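Local atomic coordinates of cytosol aminopeptidase (PDB entry 3IJ3), a protein that probably removes amino acids one at a time from the N-termini of peptides, as a manganese-dependent metalloaminopeptidase of the M17 family. Residues V245-G257 and M270-A284. Residues are numbered along the deposited sequence; the frame is centred on the assembly and turned at random.
With LI (lithium ion), chain C; SO4 (sulfate ion), chain D.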
loop_
_atom_site.group_PDB
_atom_site.type_symbol
_atom_site.label_atom_id
_atom_site.label_comp_id
_atom_site.label_asym_id
_atom_site.label_seq_id
_atom_site.Cartn_x
_atom_site.Cartn_y
_atom_site.Cartn_z
ATOM N N VAL A 245 34.929 30.918 9.190
ATOM C CA VAL A 245 34.157 30.087 8.256
ATOM C C VAL A 245 33.793 28.864 9.070
ATOM O O VAL A 245 34.697 28.158 9.552
ATOM C CB VAL A 245 34.967 29.688 7.024
ATOM C CG1 VAL A 245 34.188 28.647 6.165
ATOM C CG2 VAL A 245 35.336 30.932 6.214
ATOM N N THR A 246 32.491 28.612 9.233
ATOM C CA THR A 246 32.006 27.491 10.022
ATOM C C THR A 246 31.237 26.522 9.139
ATOM O O THR A 246 30.296 26.921 8.410
ATOM C CB THR A 246 31.124 27.961 11.218
ATOM O OG1 THR A 246 31.891 28.826 12.072
ATOM C CG2 THR A 246 30.552 26.721 12.042
ATOM N N LEU A 247 31.649 25.249 9.196
ATOM C CA LEU A 247 31.064 24.176 8.423
ATOM C C LEU A 247 30.263 23.282 9.363
ATOM O O LEU A 247 30.710 22.973 10.471
ATOM C CB LEU A 247 32.159 23.346 7.763
ATOM C CG LEU A 247 33.195 24.105 6.925
ATOM C CD1 LEU A 247 34.232 23.097 6.318
ATOM C CD2 LEU A 247 32.541 24.969 5.839
ATOM N N VAL A 248 29.073 22.907 8.920
ATOM C CA VAL A 248 28.180 22.075 9.683
ATOM C C VAL A 248 27.763 20.879 8.833
ATOM O O VAL A 248 27.406 21.018 7.664
ATOM C CB VAL A 248 26.969 22.877 10.118
ATOM C CG1 VAL A 248 25.985 21.981 10.941
ATOM C CG2 VAL A 248 27.381 24.125 10.923
ATOM N N GLY A 249 27.830 19.676 9.398
ATOM C CA GLY A 249 27.440 18.492 8.655
ATOM C C GLY A 249 26.564 17.503 9.420
ATOM O O GLY A 249 26.843 17.171 10.559
ATOM N N LYS A 250 25.506 17.038 8.765
ATOM C CA LYS A 250 24.571 16.080 9.349
ATOM C C LYS A 250 25.213 14.701 9.469
ATOM O O LYS A 250 25.492 14.048 8.461
ATOM C CB LYS A 250 23.305 16.021 8.496
ATOM C CG LYS A 250 22.278 14.935 8.905
ATOM C CD LYS A 250 21.155 14.864 7.880
ATOM C CE LYS A 250 20.354 13.567 7.990
ATOM N NZ LYS A 250 19.339 13.465 6.868
ATOM N N GLY A 251 25.413 14.251 10.711
ATOM C CA GLY A 251 26.035 12.973 10.998
ATOM C C GLY A 251 25.073 11.914 11.493
ATOM O O GLY A 251 25.301 11.319 12.542
ATOM N N VAL A 252 24.010 11.641 10.736
ATOM C CA VAL A 252 23.055 10.579 11.148
ATOM C C VAL A 252 23.656 9.276 10.619
ATOM O O VAL A 252 23.503 8.919 9.445
ATOM C CB VAL A 252 21.645 10.856 10.634
ATOM C CG1 VAL A 252 20.685 9.722 10.979
ATOM C CG2 VAL A 252 21.135 12.155 11.248
ATOM N N CYS A 253 24.363 8.577 11.501
ATOM C CA CYS A 253 25.112 7.362 11.142
ATOM C C CYS A 253 24.255 6.242 10.581
ATOM O O CYS A 253 24.714 5.460 9.726
ATOM C CB CYS A 253 25.985 6.931 12.306
ATOM S SG CYS A 253 27.292 8.206 12.625
ATOM N N PHE A 254 23.025 6.158 11.071
ATOM C CA PHE A 254 22.021 5.273 10.495
ATOM C C PHE A 254 20.660 5.881 10.778
ATOM O O PHE A 254 20.415 6.408 11.865
ATOM C CB PHE A 254 22.058 3.827 10.997
ATOM C CG PHE A 254 21.176 2.939 10.201
ATOM C CD1 PHE A 254 21.557 2.555 8.914
ATOM C CD2 PHE A 254 19.933 2.530 10.680
ATOM C CE1 PHE A 254 20.725 1.777 8.122
ATOM C CE2 PHE A 254 19.106 1.738 9.890
ATOM C CZ PHE A 254 19.489 1.380 8.612
ATOM N N ASP A 255 19.807 5.877 9.757
ATOM C CA ASP A 255 18.464 6.394 9.897
ATOM C C ASP A 255 17.412 5.307 9.618
ATOM O O ASP A 255 17.198 4.905 8.478
ATOM C CB ASP A 255 18.276 7.594 8.974
ATOM C CG ASP A 255 16.967 8.346 9.222
ATOM O OD1 ASP A 255 16.255 8.032 10.198
ATOM O OD2 ASP A 255 16.684 9.245 8.392
ATOM N N SER A 256 16.780 4.800 10.675
ATOM C CA SER A 256 15.702 3.843 10.527
ATOM C C SER A 256 14.388 4.557 10.244
ATOM O O SER A 256 13.389 3.919 9.890
ATOM C CB SER A 256 15.509 3.069 11.821
ATOM O OG SER A 256 15.081 3.957 12.868
ATOM N N GLY A 257 14.390 5.869 10.461
ATOM C CA GLY A 257 13.201 6.682 10.390
ATOM C C GLY A 257 12.621 6.939 11.764
ATOM O O GLY A 257 11.841 7.883 11.949
ATOM N N MET A 270 20.663 3.738 4.109
ATOM C CA MET A 270 20.739 4.701 5.197
ATOM C C MET A 270 22.038 4.812 5.996
ATOM O O MET A 270 22.164 5.699 6.828
ATOM C CB MET A 270 19.507 4.647 6.058
ATOM C CG MET A 270 18.275 5.158 5.359
ATOM S SD MET A 270 18.377 6.904 4.799
ATOM C CE MET A 270 18.826 6.689 3.064
ATOM N N LYS A 271 22.989 3.928 5.738
ATOM C CA LYS A 271 24.344 4.116 6.283
ATOM C C LYS A 271 24.885 5.446 5.707
ATOM O O LYS A 271 25.820 6.032 6.251
ATOM C CB LYS A 271 25.277 2.957 5.905
ATOM C CG LYS A 271 25.630 2.848 4.425
ATOM C CD LYS A 271 26.500 1.626 4.161
ATOM C CE LYS A 271 26.910 1.562 2.708
ATOM N NZ LYS A 271 27.847 0.439 2.334
ATOM N N LYS A 272 24.299 5.941 4.601
ATOM C CA LYS A 272 24.795 7.183 3.980
ATOM C C LYS A 272 24.223 8.436 4.561
ATOM O O LYS A 272 24.588 9.533 4.107
ATOM C CB LYS A 272 24.542 7.210 2.452
ATOM C CG LYS A 272 23.125 7.625 2.014
ATOM C CD LYS A 272 23.016 7.606 0.501
ATOM C CE LYS A 272 21.610 7.922 -0.004
ATOM N NZ LYS A 272 21.220 9.326 0.338
ATOM N N ASP A 273 23.359 8.329 5.569
ATOM C CA ASP A 273 22.741 9.549 6.111
ATOM C C ASP A 273 23.689 10.431 6.955
ATOM O O ASP A 273 23.275 11.451 7.540
ATOM C CB ASP A 273 21.424 9.250 6.819
ATOM C CG ASP A 273 20.385 10.346 6.585
ATOM O OD1 ASP A 273 20.411 10.982 5.499
ATOM O OD2 ASP A 273 19.555 10.575 7.468
ATOM N N MET A 274 24.946 10.024 7.014
ATOM C CA MET A 274 26.016 10.825 7.609
ATOM C C MET A 274 26.899 11.440 6.506
ATOM O O MET A 274 27.985 11.966 6.776
ATOM C CB MET A 274 26.878 10.032 8.605
ATOM C CG MET A 274 27.295 8.663 8.227
ATOM S SD MET A 274 28.145 8.480 6.654
ATOM C CE MET A 274 29.707 9.267 7.063
ATOM N N GLY A 275 26.416 11.408 5.265
ATOM C CA GLY A 275 27.158 11.964 4.126
ATOM C C GLY A 275 27.446 13.445 4.267
ATOM O O GLY A 275 28.491 13.913 3.860
ATOM N N GLY A 276 26.560 14.181 4.917
ATOM C CA GLY A 276 26.788 15.608 5.108
ATOM C C GLY A 276 27.976 15.843 6.022
ATOM O O GLY A 276 28.792 16.749 5.795
ATOM N N ALA A 277 28.089 15.014 7.065
ATOM C CA ALA A 277 29.211 15.090 7.993
ATOM C C ALA A 277 30.495 14.772 7.235
ATOM O O ALA A 277 31.533 15.444 7.414
ATOM C CB ALA A 277 29.027 14.096 9.158
ATOM N N ALA A 278 30.452 13.734 6.399
ATOM C CA ALA A 278 31.664 13.366 5.621
ATOM C C ALA A 278 32.097 14.519 4.718
ATOM O O ALA A 278 33.305 14.819 4.595
ATOM C CB ALA A 278 31.437 12.090 4.830
ATOM N N HIS A 279 31.124 15.157 4.071
ATOM C CA HIS A 279 31.402 16.315 3.202
ATOM C C HIS A 279 31.987 17.478 3.975
ATOM O O HIS A 279 32.957 18.113 3.523
ATOM C CB HIS A 279 30.136 16.762 2.463
ATOM C CG HIS A 279 29.847 15.951 1.251
ATOM N ND1 HIS A 279 29.468 14.618 1.308
ATOM C CD2 HIS A 279 29.916 16.269 -0.057
ATOM C CE1 HIS A 279 29.309 14.165 0.077
ATOM N NE2 HIS A 279 29.579 15.144 -0.767
ATOM N N ALA A 280 31.377 17.800 5.119
ATOM C CA ALA A 280 31.868 18.907 5.936
ATOM C C ALA A 280 33.301 18.603 6.417
ATOM O O ALA A 280 34.174 19.475 6.376
ATOM C CB ALA A 280 30.915 19.176 7.112
ATOM N N LEU A 281 33.555 17.355 6.839
ATOM C CA LEU A 281 34.905 16.965 7.250
ATOM C C LEU A 281 35.885 17.050 6.069
ATOM O O LEU A 281 37.008 17.541 6.210
ATOM C CB LEU A 281 34.901 15.538 7.830
ATOM C CG LEU A 281 36.268 14.978 8.210
ATOM C CD1 LEU A 281 37.007 15.898 9.228
ATOM C CD2 LEU A 281 36.138 13.538 8.744
ATOM N N GLY A 282 35.456 16.603 4.885
ATOM C CA GLY A 282 36.336 16.643 3.701
ATOM C C GLY A 282 36.685 18.067 3.290
ATOM O O GLY A 282 37.861 18.372 3.016
ATOM N N LEU A 283 35.687 18.945 3.318
ATOM C CA LEU A 283 35.910 20.357 2.998
ATOM C C LEU A 283 36.875 20.976 4.045
ATOM O O LEU A 283 37.810 21.694 3.682
ATOM C CB LEU A 283 34.599 21.130 2.914
ATOM C CG LEU A 283 34.762 22.574 2.516
ATOM C CD1 LEU A 283 35.497 22.715 1.142
ATOM C CD2 LEU A 283 33.401 23.228 2.503
ATOM N N ALA A 284 36.661 20.678 5.329
ATOM C CA ALA A 284 37.567 21.125 6.384
ATOM C C ALA A 284 39.002 20.668 6.076
ATOM O O ALA A 284 39.962 21.433 6.217
ATOM C CB ALA A 284 37.126 20.553 7.750
HETATM LI LI LI C . 17.841 11.167 8.030
HETATM S S SO4 D . 16.058 15.554 7.337
HETATM O O1 SO4 D . 16.053 14.272 8.032
HETATM O O2 SO4 D . 15.573 16.545 8.309
HETATM O O3 SO4 D . 17.422 15.782 6.895
HETATM O O4 SO4 D . 15.142 15.518 6.179
HETATM O O HOH W 1 24.044 13.883 6.020
HETATM O O HOH W 2 16.254 11.802 7.160
#
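Lys-250 O is gripped by two donors: Ala-277 N at 3.1 Å, whose N-H meets it at 138° and lies well above the carbonyl plane, and a water that donates to Lys-250 O and accepts from Gly-276 N, 2.8 Å from each. Met-274 CA adds a CH···O contact. The first turn of helix 275-289, the connection of a beta-alpha-beta crossover from strand 244-252 to the parallel strand 295-305, is thus fastened to the C-terminal end of strand 244-252 in the catalytic domain of this M17 aminopeptidase, beside its metal site.

That site holds lithium here. Asp-273 OD2 binds it at 1.9 Å and Asp-255 OD2 at 2.3 Å, their carboxylate planes only 12° apart, while Glu-334 and a water complete the set. Lys-250 runs out extended, CG anti to the backbone N, and brings NZ to 3.0 Å from both Asp-273 OD1 and OD2: a salt bridge whose individual hydrogen bonds are weak. The ammonium also bonds Thr-359 O and a sulfate oxygen. Asp-273 OD1 has a further partner in Thr-359 OG1, and Asp-255 OD1 takes Asn-305 ND2 and, in an Asx turn, Gly-257 N; both aspartates are therefore held through the oxygen that does not bind the metal.

Farther back, the axes of strand 245-249 and helix 275-284 run roughly antiparallel, at 155°, and approach to 6.7 Å. Such closeness fits the absence of side chains at Gly-249 and Gly-276: Gly-249 CA packs against Gly-276 O and Ala-280 CB. Leu-247 then crosses Leu-283 at about a right angle, with CD2 3.9 Å from Leu-283 CD2 and CD1 reaching Ala-284 CB.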